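Side-chain contacts in polyporopepsin (Irpex lacteus, PDB 1WKR), which cleaves proteins with broad specificity as a pepsin-like aspartic endopeptidase and has milk-clotting activity: residues V18-G21 with T26-L29; I195-S200 with K229-A234. One frame throughout, in Å; residues are numbered along the deposited sequence.

Interaction 1 (18-21 with 26-29) and interaction 2 (195-200 with 229-234) lie on opposite sides of the centre of this pepsin-like enzyme, their own centres about 42 Å apart and their nearest atoms about 26 Å apart, so they do not touch. The first pairs two strands of a hairpin whose second strand, 25-32, runs on to the catalytic Asp32. The side chain of Leu29 is about 8 Å from that of Asp32. The second sets a strand end against a helix end, away from both catalytic aspartates, Asp32 and Asp212. In each, a tyrosine packs on apolar groups while its hydroxyl meets a water that also donates to a backbone carbonyl of the other segment or, in interaction 1, of the facing strand.

Interaction 1: V18-G21 with T26-L29; sequences VGVG and TYSL
Val18 and Tyr27 form an antiparallel hydrogen-bonded pair, Val18 N donating to Tyr27 O at 2.9 Å and Tyr27 N to Val18 O at 2.9 Å, while Gly19 and Thr26 make the adjoining non-hydrogen-bonded pair. Val18 O also takes a CA-H...O contact from Thr26 CA and lies at the edge of the Tyr27 ring, in its plane. On the face carrying Val18 and Tyr27, CG2 of Val18 meets CD1 of Leu29 at 3.8 Å, the two side chains crossing at about a right angle. This is the beta hairpin of strands 14-20 and 25-32 in the pepsin-like fold, and the second strand leads to the catalytic Asp32. With CG beside its backbone N (chi1 -60°), Tyr27 carries its ring back across Val20: Val20 CB approaches Tyr27 CE1 at 3.7 Å, and Val20 CG2 lies 3.8 Å from Tyr27 CD1. The ring's far end is held by polar groups: Tyr27 OH donates to a water at 2.8 Å, and that water donates to Val20 O at 2.8 Å, bridging the strands beyond their direct bonds. The same hydroxyl hydrogen-bonds to Val47 N, and Leu40 touches both Val20 and Tyr27.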
# COMPACT_ATOMS: atom_id res chain seq x y z
N VAL A 18 8.89 12.92 5.81
CA VAL A 18 8.56 13.91 4.79
C VAL A 18 8.75 15.29 5.41
O VAL A 18 8.14 15.58 6.50
CB VAL A 18 7.10 13.79 4.29
CG1 VAL A 18 6.77 14.77 3.22
CG2 VAL A 18 6.85 12.34 3.82
N GLY A 19 9.57 16.13 4.83
CA GLY A 19 9.66 17.52 5.32
C GLY A 19 8.61 18.38 4.70
O GLY A 19 8.28 18.26 3.51
N VAL A 20 8.04 19.30 5.49
CA VAL A 20 7.08 20.26 5.01
C VAL A 20 7.46 21.63 5.56
O VAL A 20 7.68 21.76 6.79
CB VAL A 20 5.65 19.89 5.42
CG1 VAL A 20 4.69 20.93 4.82
CG2 VAL A 20 5.28 18.44 4.95
N GLY A 21 7.56 22.57 4.66
CA GLY A 21 7.89 24.01 5.02
C GLY A 21 9.37 24.30 4.75
O GLY A 21 10.18 23.49 4.40
N THR A 26 9.67 17.75 10.05
CA THR A 26 9.48 16.39 9.60
C THR A 26 8.23 15.75 10.13
O THR A 26 7.91 15.83 11.34
CB THR A 26 10.65 15.57 10.10
OG1 THR A 26 11.85 16.05 9.46
CG2 THR A 26 10.53 14.08 9.62
N TYR A 27 7.47 15.08 9.24
CA TYR A 27 6.28 14.36 9.58
C TYR A 27 6.49 12.91 9.09
O TYR A 27 7.12 12.67 8.05
CB TYR A 27 5.06 14.94 8.87
CG TYR A 27 4.83 16.40 9.25
CD1 TYR A 27 5.54 17.40 8.62
CD2 TYR A 27 3.92 16.74 10.24
CE1 TYR A 27 5.37 18.74 8.94
CE2 TYR A 27 3.72 18.14 10.60
CZ TYR A 27 4.46 19.02 9.90
OH TYR A 27 4.25 20.41 10.22
N SER A 28 5.90 11.94 9.81
CA SER A 28 6.03 10.52 9.40
C SER A 28 4.72 10.15 8.70
O SER A 28 3.69 10.03 9.35
CB SER A 28 6.30 9.71 10.63
OG SER A 28 6.47 8.35 10.24
N LEU A 29 4.76 10.02 7.37
CA LEU A 29 3.57 9.82 6.58
C LEU A 29 3.48 8.42 6.08
O LEU A 29 4.46 7.80 5.62
CB LEU A 29 3.54 10.78 5.39
CG LEU A 29 3.58 12.30 5.75
CD1 LEU A 29 3.22 13.10 4.53
CD2 LEU A 29 2.53 12.65 6.86
O HOH W 1 5.30 22.11 8.29

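Interaction 2: I195-S200 with K229-A234; sequences IRYGSS and KKATGA
The hydroxyl of Tyr197 is held by both a water and the protein backbone: OH lies 2.7 Å from the water, which donates to Ala231 O at 2.9 Å, and it is also hydrogen-bonded to Gln254 N. The water thus links the strand end to a carbonyl in the last turn of the helix. The ring itself packs on two methyls. CB of Ala231 comes to 3.7 Å from Tyr197 CD2, and CG2 of Thr232 to 3.8 Å from Tyr197 CE1, so the two successive residues approach the ring obliquely from the same side, near diagonally opposite ring carbons. The ring reaches them because CG stands anti to the backbone N (chi1 176°), sending the side chain toward the helix. Thr232 divides its two branches between different tasks. CG2 turns to the tyrosine, whereas OG1, between the backbone N and the carbonyl carbon (chi1 61°), is hydrogen-bonded to Tyr228 O and accepts from Ala234 N at 3.1 Å. The latter bond makes an ST turn where the chain leaves the helix through Gly233, which has positive phi. A leucine in place of Tyr197 would probably leave the water and Gln254 N without their hydroxyl partner and strip the methyls of Ala231 and Thr232 of much of their aromatic cover. Tyr197 also touches Ile203 of strand 201-205 and Leu256 of strand 256-260, while Leu253 meets both Tyr197 and Thr232, placing the C-terminal end of helix 222-232 beside the end of strand 190-197 and its antiparallel neighbours.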
# COMPACT_ATOMS: atom_id res chain seq x y z
N ILE A 195 -5.83 -16.19 -8.72
CA ILE A 195 -5.17 -16.80 -7.59
C ILE A 195 -5.55 -18.27 -7.50
O ILE A 195 -6.76 -18.61 -7.55
CB ILE A 195 -5.53 -16.09 -6.23
CG1 ILE A 195 -5.40 -14.56 -6.33
CG2 ILE A 195 -4.62 -16.64 -5.12
CD1 ILE A 195 -5.88 -13.87 -5.02
N ARG A 196 -4.57 -19.12 -7.34
CA ARG A 196 -4.80 -20.55 -7.04
C ARG A 196 -4.03 -20.94 -5.84
O ARG A 196 -3.01 -20.33 -5.45
CB ARG A 196 -4.47 -21.41 -8.26
CG ARG A 196 -3.25 -21.69 -8.45
CD ARG A 196 -2.99 -23.06 -9.47
NE ARG A 196 -1.53 -23.16 -9.50
CZ ARG A 196 -0.76 -22.47 -10.22
NH1 ARG A 196 -1.34 -21.54 -11.06
NH2 ARG A 196 0.50 -22.50 -10.29
N TYR A 197 -4.46 -22.00 -5.17
CA TYR A 197 -3.81 -22.55 -3.96
C TYR A 197 -3.22 -23.90 -4.34
O TYR A 197 -3.94 -24.77 -4.83
CB TYR A 197 -4.86 -22.70 -2.85
CG TYR A 197 -4.31 -23.35 -1.60
CD1 TYR A 197 -3.54 -22.60 -0.71
CD2 TYR A 197 -4.53 -24.69 -1.34
CE1 TYR A 197 -3.02 -23.19 0.45
CE2 TYR A 197 -4.02 -25.30 -0.14
CZ TYR A 197 -3.33 -24.50 0.72
OH TYR A 197 -2.77 -25.01 1.88
N GLY A 198 -1.93 -24.08 -4.15
CA GLY A 198 -1.28 -25.33 -4.56
C GLY A 198 -1.41 -25.50 -6.05
O GLY A 198 -1.59 -24.57 -6.85
N SER A 199 -1.42 -26.77 -6.49
CA SER A 199 -1.43 -27.07 -7.91
C SER A 199 -2.79 -27.12 -8.51
O SER A 199 -2.90 -27.03 -9.75
CB SER A 199 -0.72 -28.43 -8.19
OG SER A 199 0.75 -28.11 -7.92
N SER A 200 -3.87 -27.31 -7.71
CA SER A 200 -5.14 -27.78 -8.26
C SER A 200 -6.33 -27.11 -7.67
O SER A 200 -7.48 -27.59 -7.89
CB SER A 200 -5.34 -29.29 -8.11
OG SER A 200 -5.41 -29.67 -6.78
N LYS A 229 -10.23 -20.56 3.19
CA LYS A 229 -10.41 -21.16 4.52
C LYS A 229 -10.65 -22.62 4.37
O LYS A 229 -10.04 -23.45 5.15
CB LYS A 229 -11.68 -20.56 5.17
CG LYS A 229 -11.57 -19.42 5.76
CD LYS A 229 -12.80 -18.93 6.55
CE LYS A 229 -12.97 -19.62 7.90
NZ LYS A 229 -14.14 -19.16 8.77
N LYS A 230 -11.42 -23.12 3.41
CA LYS A 230 -11.64 -24.55 3.23
C LYS A 230 -10.36 -25.20 2.87
O LYS A 230 -10.05 -26.31 3.41
CB LYS A 230 -12.72 -24.72 2.10
CG LYS A 230 -13.02 -26.17 1.79
CD LYS A 230 -14.00 -26.24 0.53
CE LYS A 230 -14.08 -27.75 0.12
NZ LYS A 230 -15.11 -27.98 -1.03
N ALA A 231 -9.56 -24.67 1.95
CA ALA A 231 -8.37 -25.34 1.39
C ALA A 231 -7.30 -25.42 2.47
O ALA A 231 -6.54 -26.47 2.48
CB ALA A 231 -7.85 -24.52 0.24
N THR A 232 -7.19 -24.47 3.35
CA THR A 232 -6.10 -24.46 4.36
C THR A 232 -6.52 -25.11 5.65
O THR A 232 -5.62 -25.46 6.44
CB THR A 232 -5.70 -23.01 4.68
OG1 THR A 232 -6.82 -22.28 5.23
CG2 THR A 232 -5.13 -22.22 3.50
N GLY A 233 -7.81 -25.28 5.91
CA GLY A 233 -8.30 -25.73 7.18
C GLY A 233 -8.38 -24.64 8.21
O GLY A 233 -8.72 -24.88 9.41
N ALA A 234 -8.12 -23.37 7.85
CA ALA A 234 -8.10 -22.34 8.82
C ALA A 234 -9.44 -22.04 9.49
O ALA A 234 -10.48 -22.27 8.85
CB ALA A 234 -7.60 -21.02 8.16
O HOH W 2 -3.77 -27.21 2.97